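Local atomic coordinates of MIP07328p (Drosophila melanogaster, PDB entry 6FKK), a protein that probably serves as a repulsive axon guidance cue by binding receptors on neuronal cells, here represented by its sema domain and the plexin repeat that follows. Residues 40-44 / 45-49; 277-281 / 282-286; 488-492 / 493-497. All blocks are in the same frame, centred on the assembly; numbering follows the deposited sequence.

Contact 1: 40-44 / 45-49. With NAG (2-acetamido-2-deoxy-beta-D-glucopyranose), chain C.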
ATOM      1  N   VAL A  40     -16.554  -1.791   2.694  1.00 58.68           N
ATOM      2  CA  VAL A  40     -15.879  -3.017   3.105  1.00 60.32           C
ATOM      3  C   VAL A  40     -16.403  -4.155   2.240  1.00 74.35           C
ATOM      4  O   VAL A  40     -17.560  -4.571   2.383  1.00 85.23           O
ATOM      5  CB  VAL A  40     -16.090  -3.318   4.595  1.00 66.10           C
ATOM      6  CG1 VAL A  40     -15.309  -4.557   5.002  1.00 76.74           C
ATOM      7  CG2 VAL A  40     -15.684  -2.123   5.440  1.00 56.34           C
ATOM      8  N   GLY A  41     -15.556  -4.661   1.346  1.00 71.60           N
ATOM      9  CA  GLY A  41     -15.902  -5.826   0.557  1.00 70.90           C
ATOM     10  C   GLY A  41     -15.715  -7.109   1.340  1.00 71.10           C
ATOM     11  O   GLY A  41     -14.618  -7.386   1.835  1.00 75.00           O
ATOM     12  N   ALA A  42     -16.778  -7.903   1.461  1.00 70.43           N
ATOM     13  CA  ALA A  42     -16.738  -9.087   2.308  1.00 78.55           C
ATOM     14  C   ALA A  42     -17.286 -10.313   1.597  1.00 78.29           C
ATOM     15  O   ALA A  42     -17.487 -10.300   0.378  1.00 84.77           O
ATOM     16  CB  ALA A  42     -17.530  -8.845   3.593  1.00 88.56           C
ATOM     17  N   LYS A  43     -17.529 -11.377   2.358  1.00 70.62           N
ATOM     18  CA  LYS A  43     -18.142 -12.583   1.814  1.00 78.75           C
ATOM     19  C   LYS A  43     -19.607 -12.307   1.515  1.00 81.44           C
ATOM     20  O   LYS A  43     -20.395 -12.039   2.428  1.00 77.20           O
ATOM     21  CB  LYS A  43     -17.993 -13.744   2.793  1.00 76.41           C
ATOM     22  CG  LYS A  43     -18.727 -15.004   2.363  1.00 73.61           C
ATOM     23  CD  LYS A  43     -18.473 -16.160   3.315  1.00 83.61           C
ATOM     24  CE  LYS A  43     -18.905 -15.822   4.732  1.00 97.95           C
ATOM     25  NZ  LYS A  43     -18.811 -17.001   5.639  1.00107.34           N
ATOM     26  N   ASP A  44     -19.962 -12.336   0.229  1.00 85.29           N
ATOM     27  CA  ASP A  44     -21.339 -12.224  -0.242  1.00 85.00           C
ATOM     28  C   ASP A  44     -21.952 -10.850   0.010  1.00 91.85           C
ATOM     29  O   ASP A  44     -23.075 -10.585  -0.433  1.00109.98           O
ATOM     30  CB  ASP A  44     -22.216 -13.309   0.396  1.00 87.10           C
ATOM     31  CG  ASP A  44     -21.832 -14.710  -0.045  1.00 98.55           C
ATOM     32  OD1 ASP A  44     -21.289 -14.860  -1.160  1.00 96.07           O
ATOM     33  OD2 ASP A  44     -22.078 -15.663   0.725  1.00106.57           O
ATOM     34  N   VAL A  45     -21.243  -9.968   0.715  1.00 81.70           N
ATOM     35  CA  VAL A  45     -21.780  -8.666   1.097  1.00 86.44           C
ATOM     36  C   VAL A  45     -20.703  -7.604   0.918  1.00 89.19           C
ATOM     37  O   VAL A  45     -19.505  -7.877   1.037  1.00103.71           O
ATOM     38  CB  VAL A  45     -22.301  -8.659   2.559  1.00105.49           C
ATOM     39  CG1 VAL A  45     -23.037  -7.367   2.863  1.00118.92           C
ATOM     40  CG2 VAL A  45     -23.206  -9.854   2.834  1.00121.01           C
ATOM     41  N   ILE A  46     -21.142  -6.384   0.613  1.00 89.84           N
ATOM     42  CA  ILE A  46     -20.319  -5.185   0.716  1.00 89.72           C
ATOM     43  C   ILE A  46     -21.049  -4.204   1.625  1.00 97.41           C
ATOM     44  O   ILE A  46     -22.264  -4.013   1.493  1.00102.33           O
ATOM     45  CB  ILE A  46     -20.022  -4.565  -0.663  1.00 74.40           C
ATOM     46  CG1 ILE A  46     -19.201  -3.284  -0.512  1.00 80.55           C
ATOM     47  CG2 ILE A  46     -21.307  -4.298  -1.428  1.00 71.41           C
ATOM     48  CD1 ILE A  46     -18.855  -2.622  -1.828  1.00 92.61           C
ATOM     49  N   TYR A  47     -20.315  -3.603   2.560  1.00 92.43           N
ATOM     50  CA  TYR A  47     -20.897  -2.790   3.620  1.00 81.28           C
ATOM     51  C   TYR A  47     -20.510  -1.325   3.460  1.00 91.28           C
ATOM     52  O   TYR A  47     -19.352  -1.006   3.173  1.00 96.46           O
ATOM     53  CB  TYR A  47     -20.446  -3.280   5.001  1.00 74.45           C
ATOM     54  CG  TYR A  47     -20.753  -4.733   5.294  1.00 75.97           C
ATOM     55  CD1 TYR A  47     -19.852  -5.736   4.959  1.00 72.47           C
ATOM     56  CD2 TYR A  47     -21.937  -5.101   5.921  1.00 82.15           C
ATOM     57  CE1 TYR A  47     -20.125  -7.064   5.231  1.00 74.04           C
ATOM     58  CE2 TYR A  47     -22.218  -6.428   6.197  1.00 91.86           C
ATOM     59  CZ  TYR A  47     -21.307  -7.404   5.849  1.00 85.76           C
ATOM     60  OH  TYR A  47     -21.580  -8.725   6.120  1.00 97.26           O
ATOM     61  N   ASN A  48     -21.489  -0.441   3.656  1.00 99.38           N
ATOM     62  CA  ASN A  48     -21.261   0.998   3.767  1.00 99.09           C
ATOM     63  C   ASN A  48     -21.308   1.335   5.255  1.00108.45           C
ATOM     64  O   ASN A  48     -22.370   1.255   5.884  1.00110.98           O
ATOM     65  CB  ASN A  48     -22.308   1.783   2.971  1.00101.72           C
ATOM     66  CG  ASN A  48     -21.957   3.265   2.820  1.00104.39           C
ATOM     67  OD1 ASN A  48     -20.917   3.717   3.295  1.00101.57           O
ATOM     68  ND2 ASN A  48     -22.826   4.024   2.147  1.00112.14           N
ATOM     69  N   VAL A  49     -20.158   1.689   5.826  1.00104.50           N
ATOM     70  CA  VAL A  49     -20.000   1.817   7.270  1.00 98.17           C
ATOM     71  C   VAL A  49     -19.604   3.247   7.604  1.00103.11           C
ATOM     72  O   VAL A  49     -18.631   3.772   7.049  1.00 94.90           O
ATOM     73  CB  VAL A  49     -18.952   0.827   7.812  1.00 79.78           C
ATOM     74  CG1 VAL A  49     -18.820   0.965   9.319  1.00 77.76           C
ATOM     75  CG2 VAL A  49     -19.317  -0.597   7.422  1.00 79.27           C
TER
HETATM   76  C1  NAG C   1     -22.581   5.431   1.940  1.00114.04           C
HETATM   77  C2  NAG C   1     -22.908   5.903   0.529  1.00114.82           C
HETATM   78  C3  NAG C   1     -22.575   7.383   0.385  1.00119.96           C
HETATM   79  C4  NAG C   1     -23.387   8.181   1.399  1.00137.29           C
HETATM   80  C5  NAG C   1     -23.275   7.636   2.827  1.00134.36           C
HETATM   81  C6  NAG C   1     -24.368   8.182   3.720  1.00139.98           C
HETATM   82  C7  NAG C   1     -21.158   4.939  -1.062  1.00100.00           C
HETATM   83  C8  NAG C   1     -20.055   5.686  -0.361  1.00 96.75           C
HETATM   84  N2  NAG C   1     -22.414   5.085  -0.586  1.00100.71           N
HETATM   85  O3  NAG C   1     -22.914   7.792  -0.940  1.00117.15           O
HETATM   86  O4  NAG C   1     -22.942   9.533   1.398  1.00144.99           O
HETATM   87  O5  NAG C   1     -23.382   6.196   2.894  1.00123.72           O
HETATM   88  O6  NAG C   1     -25.584   8.368   3.005  1.00135.40           O
HETATM   89  O7  NAG C   1     -20.926   4.229  -2.046  1.00107.45           O
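Ala-42 sets its methyl group against the edge of the Tyr-47 ring. The CB of Ala-42 lies in the ring plane, 3.5 Å from CE1 of Tyr-47. The CG of Tyr-47 stands anti to its own carbonyl carbon (chi1 -57°), which swings the ring back along the strand toward the turn. There CG1 of Val-45 sits over one face of the ring, offset toward the rim. The tyrosine therefore has a neighbour at its edge and another over a face, and Phe-20 adds an edge-to-face ring contact. Val-40 lies beside the root of the same side chain, with its CB 4.4 Å from CB of Tyr-47. Its CG2 branch reaches diagonally across to CG2 of Val-49, at 4.4 Å.

These residues form a beta hairpin, the two middle strands of a four-stranded blade of the sema beta-propeller. Val-40 and Tyr-47 are an antiparallel hydrogen-bonded pair. Tyr-47 N gives its hydrogen to Val-40 O at 2.9 Å, and Val-40 N returns a bond to Tyr-47 O. Nearer the turn, Ala-42 N bonds to Val-45 O at 2.8 Å. Gly-41 and Ile-46 are the non-hydrogen-bonded pair. Their face of the sheet is the opposite one, and there CG1 of Ile-46 packs 4.3 Å from CA of Gly-41.

Asp-44, in the turn, has its carboxylate held by His-83 ND1 and Asn-84 N, while Lys-43 NZ bonds to Thr-25 OG1. Asn-48 turns away from 40-44. Its ND2 is joined covalently to C1 of an N-linked NAG at 1.4 Å, and Phe-37 and Leu-39 lie among the neighbours of that glycan.

Contact 2: 277-281 / 282-286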
ATOM      1  N   VAL A 277       1.555  10.427  -0.612  1.00 57.19           N
ATOM      2  CA  VAL A 277       1.517  11.417   0.457  1.00 45.71           C
ATOM      3  C   VAL A 277       2.194  12.689  -0.030  1.00 51.42           C
ATOM      4  O   VAL A 277       3.250  12.637  -0.674  1.00 66.65           O
ATOM      5  CB  VAL A 277       2.196  10.872   1.729  1.00 39.71           C
ATOM      6  CG1 VAL A 277       2.394  11.976   2.749  1.00 34.18           C
ATOM      7  CG2 VAL A 277       1.371   9.743   2.321  1.00 57.08           C
ATOM      8  N   GLU A 278       1.586  13.833   0.268  1.00 54.42           N
ATOM      9  CA  GLU A 278       2.131  15.133  -0.114  1.00 55.85           C
ATOM     10  C   GLU A 278       2.801  15.747   1.112  1.00 62.77           C
ATOM     11  O   GLU A 278       2.131  16.309   1.983  1.00 83.64           O
ATOM     12  CB  GLU A 278       1.037  16.038  -0.672  1.00 54.32           C
ATOM     13  CG  GLU A 278       0.399  15.522  -1.953  1.00 61.73           C
ATOM     14  CD  GLU A 278       1.362  15.503  -3.129  1.00 92.01           C
ATOM     15  OE1 GLU A 278       2.371  16.241  -3.097  1.00109.00           O
ATOM     16  OE2 GLU A 278       1.107  14.747  -4.090  1.00 88.13           O
ATOM     17  N   SER A 279       4.123  15.630   1.181  1.00 65.30           N
ATOM     18  CA  SER A 279       4.918  16.192   2.272  1.00 65.32           C
ATOM     19  C   SER A 279       5.710  17.358   1.688  1.00 68.65           C
ATOM     20  O   SER A 279       6.799  17.176   1.139  1.00 82.67           O
ATOM     21  CB  SER A 279       5.836  15.139   2.902  1.00 50.84           C
ATOM     22  OG  SER A 279       5.103  14.023   3.380  1.00 60.90           O
ATOM     23  N   GLY A 280       5.153  18.559   1.808  1.00 56.59           N
ATOM     24  CA  GLY A 280       5.796  19.719   1.219  1.00 55.94           C
ATOM     25  C   GLY A 280       5.789  19.635  -0.294  1.00 72.44           C
ATOM     26  O   GLY A 280       4.782  19.289  -0.921  1.00 87.58           O
ATOM     27  N   SER A 281       6.935  19.946  -0.895  1.00 67.58           N
ATOM     28  CA  SER A 281       7.075  19.898  -2.343  1.00 83.73           C
ATOM     29  C   SER A 281       7.332  18.492  -2.866  1.00 75.51           C
ATOM     30  O   SER A 281       7.521  18.325  -4.075  1.00 82.59           O
ATOM     31  CB  SER A 281       8.207  20.826  -2.790  1.00103.80           C
ATOM     32  OG  SER A 281       9.450  20.392  -2.265  1.00112.03           O
ATOM     33  N   LYS A 282       7.337  17.487  -1.996  1.00 56.78           N
ATOM     34  CA  LYS A 282       7.713  16.132  -2.365  1.00 64.25           C
ATOM     35  C   LYS A 282       6.517  15.198  -2.248  1.00 51.54           C
ATOM     36  O   LYS A 282       5.758  15.262  -1.276  1.00 52.33           O
ATOM     37  CB  LYS A 282       8.859  15.630  -1.484  1.00 51.31           C
ATOM     38  CG  LYS A 282      10.046  16.576  -1.444  1.00 85.33           C
ATOM     39  CD  LYS A 282      11.192  16.002  -0.633  1.00 95.79           C
ATOM     40  CE  LYS A 282      12.361  16.971  -0.592  1.00 98.00           C
ATOM     41  NZ  LYS A 282      12.787  17.366  -1.962  1.00 91.34           N
ATOM     42  N   SER A 283       6.353  14.338  -3.251  1.00 39.26           N
ATOM     43  CA  SER A 283       5.314  13.316  -3.261  1.00 33.83           C
ATOM     44  C   SER A 283       5.941  11.993  -2.837  1.00 54.62           C
ATOM     45  O   SER A 283       6.882  11.515  -3.479  1.00 66.24           O
ATOM     46  CB  SER A 283       4.679  13.195  -4.646  1.00 62.54           C
ATOM     47  OG  SER A 283       4.258  14.458  -5.131  1.00 74.01           O
ATOM     48  N   LEU A 284       5.420  11.407  -1.762  1.00 37.82           N
ATOM     49  CA  LEU A 284       6.025  10.244  -1.133  1.00 37.19           C
ATOM     50  C   LEU A 284       5.077   9.053  -1.160  1.00 41.73           C
ATOM     51  O   LEU A 284       3.852   9.207  -1.159  1.00 45.58           O
ATOM     52  CB  LEU A 284       6.418  10.543   0.317  1.00 31.51           C
ATOM     53  CG  LEU A 284       7.866  10.950   0.596  1.00 47.14           C
ATOM     54  CD1 LEU A 284       8.334  12.045  -0.356  1.00 36.47           C
ATOM     55  CD2 LEU A 284       8.010  11.393   2.046  1.00 50.55           C
ATOM     56  N   ILE A 285       5.666   7.860  -1.178  1.00 32.35           N
ATOM     57  CA  ILE A 285       4.944   6.603  -1.023  1.00 35.24           C
ATOM     58  C   ILE A 285       5.643   5.808   0.069  1.00 47.84           C
ATOM     59  O   ILE A 285       6.820   5.455  -0.073  1.00 47.11           O
ATOM     60  CB  ILE A 285       4.888   5.792  -2.330  1.00 37.64           C
ATOM     61  CG1 ILE A 285       4.003   6.491  -3.365  1.00 44.78           C
ATOM     62  CG2 ILE A 285       4.377   4.386  -2.061  1.00 28.88           C
ATOM     63  CD1 ILE A 285       3.819   5.695  -4.642  1.00 33.41           C
ATOM     64  N   TYR A 286       4.931   5.544   1.160  1.00 34.61           N
ATOM     65  CA  TYR A 286       5.466   4.754   2.258  1.00 40.64           C
ATOM     66  C   TYR A 286       5.102   3.289   2.067  1.00 37.03           C
ATOM     67  O   TYR A 286       3.963   2.960   1.725  1.00 56.27           O
ATOM     68  CB  TYR A 286       4.931   5.258   3.599  1.00 39.96           C
ATOM     69  CG  TYR A 286       5.366   6.662   3.955  1.00 32.20           C
ATOM     70  CD1 TYR A 286       4.706   7.768   3.438  1.00 41.25           C
ATOM     71  CD2 TYR A 286       6.430   6.882   4.819  1.00 38.87           C
ATOM     72  CE1 TYR A 286       5.096   9.052   3.766  1.00 51.01           C
ATOM     73  CE2 TYR A 286       6.827   8.163   5.151  1.00 31.48           C
ATOM     74  CZ  TYR A 286       6.157   9.242   4.623  1.00 42.14           C
ATOM     75  OH  TYR A 286       6.550  10.519   4.953  1.00 56.37           O
TER
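Val-277 and Leu-284 exchange two backbone hydrogen bonds, N to O and O to N, each 2.7 Å long and nearly straight. They hold a tight beta hairpin in the sema beta-propeller. Its two-residue connection is a type II' turn from Ser-279 to Lys-282, with Gly-280 at the positive-phi position. Ser-279 N bonds to Lys-282 O at 3.0 Å. The return bond, Lys-282 N to Ser-279 O, is longer, at 3.2 Å.

On one face, Ser-283 OG makes a weak hydrogen bond to the Glu-278 carboxylate, 3.3 Å from OE1 and from OE2, without a clear choice between them. The stronger partner of this hydroxyl is Arg-203 NH2. On the other face, Ser-279 OG and Tyr-286 OH both bond to Asp-404 OD2, which ties the hairpin to strand 402-410. The Tyr-286 ring crosses the Val-277 side chain at about a right angle and turns its edge to it. With an alanine in place of Tyr-286, Asp-404 would probably lose one of its two hydroxyl partners and a gap would open beside Val-277. CB of Val-277 lies in the ring plane, 4.0 Å from CE1 of Tyr-286.

Contact 3: 488-492 / 493-497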
ATOM      1  N   LEU A 488       4.419  14.857  27.561  1.00 81.08           N
ATOM      2  CA  LEU A 488       5.726  15.156  26.988  1.00 80.20           C
ATOM      3  C   LEU A 488       6.490  13.895  26.602  1.00 85.46           C
ATOM      4  O   LEU A 488       7.220  13.899  25.605  1.00 90.86           O
ATOM      5  CB  LEU A 488       6.552  15.992  27.969  1.00 68.06           C
ATOM      6  CG  LEU A 488       6.574  17.499  27.690  1.00 65.98           C
ATOM      7  CD1 LEU A 488       5.166  18.058  27.554  1.00 73.00           C
ATOM      8  CD2 LEU A 488       7.333  18.245  28.769  1.00 79.06           C
ATOM      9  N   SER A 489       6.337  12.813  27.370  1.00 81.19           N
ATOM     10  CA  SER A 489       6.991  11.558  27.014  1.00 83.19           C
ATOM     11  C   SER A 489       6.383  10.927  25.771  1.00 77.48           C
ATOM     12  O   SER A 489       7.057  10.141  25.098  1.00 89.57           O
ATOM     13  CB  SER A 489       6.923  10.570  28.179  1.00 90.92           C
ATOM     14  OG  SER A 489       7.684  11.025  29.285  1.00 99.60           O
ATOM     15  N   LEU A 490       5.126  11.248  25.456  1.00 68.71           N
ATOM     16  CA  LEU A 490       4.497  10.692  24.263  1.00 55.73           C
ATOM     17  C   LEU A 490       5.236  11.127  23.003  1.00 54.78           C
ATOM     18  O   LEU A 490       5.389  10.341  22.061  1.00 70.62           O
ATOM     19  CB  LEU A 490       3.030  11.116  24.201  1.00 53.08           C
ATOM     20  CG  LEU A 490       2.177  10.500  23.089  1.00 78.29           C
ATOM     21  CD1 LEU A 490       2.067   8.990  23.261  1.00 85.57           C
ATOM     22  CD2 LEU A 490       0.797  11.143  23.048  1.00 80.72           C
ATOM     23  N   GLN A 491       5.710  12.374  22.978  1.00 59.26           N
ATOM     24  CA  GLN A 491       6.444  12.936  21.845  1.00 62.45           C
ATOM     25  C   GLN A 491       5.635  12.879  20.551  1.00 63.26           C
ATOM     26  O   GLN A 491       6.194  12.791  19.456  1.00 66.44           O
ATOM     27  CB  GLN A 491       7.802  12.255  21.669  1.00 52.31           C
ATOM     28  CG  GLN A 491       8.787  12.609  22.767  1.00 66.82           C
ATOM     29  CD  GLN A 491      10.176  12.086  22.488  1.00 77.55           C
ATOM     30  OE1 GLN A 491      10.354  10.923  22.128  1.00 71.44           O
ATOM     31  NE2 GLN A 491      11.174  12.949  22.643  1.00 68.64           N
ATOM     32  N   ASP A 492       4.311  12.930  20.671  1.00 59.46           N
ATOM     33  CA  ASP A 492       3.449  13.123  19.512  1.00 48.14           C
ATOM     34  C   ASP A 492       3.493  14.591  19.108  1.00 67.11           C
ATOM     35  O   ASP A 492       3.227  15.462  19.945  1.00 66.81           O
ATOM     36  CB  ASP A 492       2.011  12.699  19.832  1.00 49.07           C
ATOM     37  CG  ASP A 492       1.137  12.552  18.588  1.00 69.99           C
ATOM     38  OD1 ASP A 492       1.180  13.432  17.703  1.00 70.57           O
ATOM     39  OD2 ASP A 492       0.396  11.547  18.500  1.00 72.54           O
ATOM     40  N   PRO A 493       3.833  14.909  17.855  1.00 73.76           N
ATOM     41  CA  PRO A 493       3.921  16.324  17.452  1.00 48.09           C
ATOM     42  C   PRO A 493       2.608  17.077  17.569  1.00 65.82           C
ATOM     43  O   PRO A 493       2.619  18.313  17.508  1.00 66.25           O
ATOM     44  CB  PRO A 493       4.385  16.244  15.990  1.00 46.24           C
ATOM     45  CG  PRO A 493       3.978  14.880  15.537  1.00 47.17           C
ATOM     46  CD  PRO A 493       4.128  13.995  16.739  1.00 58.28           C
ATOM     47  N   ILE A 494       1.488  16.381  17.749  1.00 65.61           N
ATOM     48  CA  ILE A 494       0.188  17.034  17.808  1.00 51.37           C
ATOM     49  C   ILE A 494      -0.290  17.284  19.238  1.00 54.63           C
ATOM     50  O   ILE A 494      -1.203  18.101  19.434  1.00 79.67           O
ATOM     51  CB  ILE A 494      -0.856  16.212  17.024  1.00 61.72           C
ATOM     52  CG1 ILE A 494      -1.880  17.130  16.361  1.00 56.41           C
ATOM     53  CG2 ILE A 494      -1.547  15.208  17.931  1.00 50.96           C
ATOM     54  CD1 ILE A 494      -2.718  16.425  15.323  1.00 50.60           C
ATOM     55  N   CYS A 495       0.295  16.621  20.233  1.00 56.89           N
ATOM     56  CA  CYS A 495      -0.071  16.826  21.629  1.00 68.94           C
ATOM     57  C   CYS A 495       0.919  17.783  22.282  1.00 65.86           C
ATOM     58  O   CYS A 495       2.136  17.600  22.165  1.00 59.63           O
ATOM     59  CB  CYS A 495      -0.103  15.507  22.408  1.00 68.21           C
ATOM     60  SG  CYS A 495      -1.098  14.154  21.709  1.00 89.26           S
ATOM     61  N   ALA A 496       0.395  18.798  22.964  1.00 66.16           N
ATOM     62  CA  ALA A 496       1.203  19.724  23.740  1.00 62.00           C
ATOM     63  C   ALA A 496       0.533  19.935  25.090  1.00 64.85           C
ATOM     64  O   ALA A 496      -0.680  19.767  25.233  1.00 71.81           O
ATOM     65  CB  ALA A 496       1.391  21.063  23.014  1.00 69.05           C
ATOM     66  N   TRP A 497       1.335  20.305  26.085  1.00 66.43           N
ATOM     67  CA  TRP A 497       0.862  20.444  27.458  1.00 69.27           C
ATOM     68  C   TRP A 497       0.654  21.916  27.792  1.00 86.41           C
ATOM     69  O   TRP A 497       1.599  22.710  27.731  1.00 87.79           O
ATOM     70  CB  TRP A 497       1.845  19.816  28.443  1.00 69.51           C
ATOM     71  CG  TRP A 497       1.411  19.963  29.864  1.00 90.69           C
ATOM     72  CD1 TRP A 497       1.888  20.851  30.782  1.00 75.28           C
ATOM     73  CD2 TRP A 497       0.394  19.205  30.527  1.00 87.78           C
ATOM     74  NE1 TRP A 497       1.237  20.688  31.981  1.00 77.83           N
ATOM     75  CE2 TRP A 497       0.312  19.685  31.849  1.00 82.17           C
ATOM     76  CE3 TRP A 497      -0.454  18.166  30.133  1.00 79.59           C
ATOM     77  CZ2 TRP A 497      -0.579  19.157  32.781  1.00 78.77           C
ATOM     78  CZ3 TRP A 497      -1.339  17.646  31.056  1.00 82.37           C
ATOM     79  CH2 TRP A 497      -1.396  18.142  32.365  1.00 77.37           C
TER
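Asp-492 and Ile-494 are linked by an Asx turn in the PSI domain, the small disulfide-rich plexin repeat that follows the propeller. Ile-494 N gives its hydrogen to OD1 of Asp-492 at 3.0 Å, with an angle of 163° at the hydrogen. The donor meets OD1 on its anti side and lies somewhat out of the carboxylate plane. The bond spans Pro-493, whose N has no hydrogen to share. The CG of Asp-492 is anti to its backbone N (chi1 -166°), which lays the carboxylate beside Ile-494, the two side chains pointing the same way. The other carboxylate oxygen, OD2, accepts a bond from His-476 ND1. Both oxygens of this buried acid thus have a donor.

The main-chain oxygen of Asp-492 is used as well. Cys-495 N bonds to it at 3.2 Å and closes a type I beta turn from Asp-492 to Cys-495. The carbonyls of Pro-493 and Cys-495 both accept from Gln-521 NE2, and Gln-491 NE2 donates to Ser-525 O.

Before the turn, Gln-491, with its positive phi, is the first residue to leave helical geometry. Its backbone N has a weak bond of 3.4 Å to Leu-488 O.

Two apolar contacts complete the local packing. CD1 of Leu-488 touches CB of Trp-497 at 3.9 Å, the two side chains crossing at about a right angle. Cys-495 is disulfide-bonded to Cys-478, which covalently fixes the start of strand 495-498. The sulfur also has carbon neighbours within 488-492: SG of Cys-495 lies 3.9 Å from CB of Asp-492 and 3.8 Å from CD2 of Leu-490.

In the fold
Contacts 1 and 2 are both antiparallel hairpins of the sema propeller, on opposite sides of the centre of the chain. Contact 3 belongs to the PSI domain and has no strand pairing between its own two segments. It joins a helix end to a strand start through a turn, and its nearest atoms are about 12 Å from contact 2. Contacts 1 and 3 are largely buried, whereas the turn of contact 2 is exposed. Side chains meeting in contact 1 are apolar or aromatic, and its hydrogen bonds are backbone ones. Contact 2 adds serine and tyrosine hydroxyls. Contact 3 turns on an aspartate that accepts main-chain N-H groups, beside a cysteine bonded outside it.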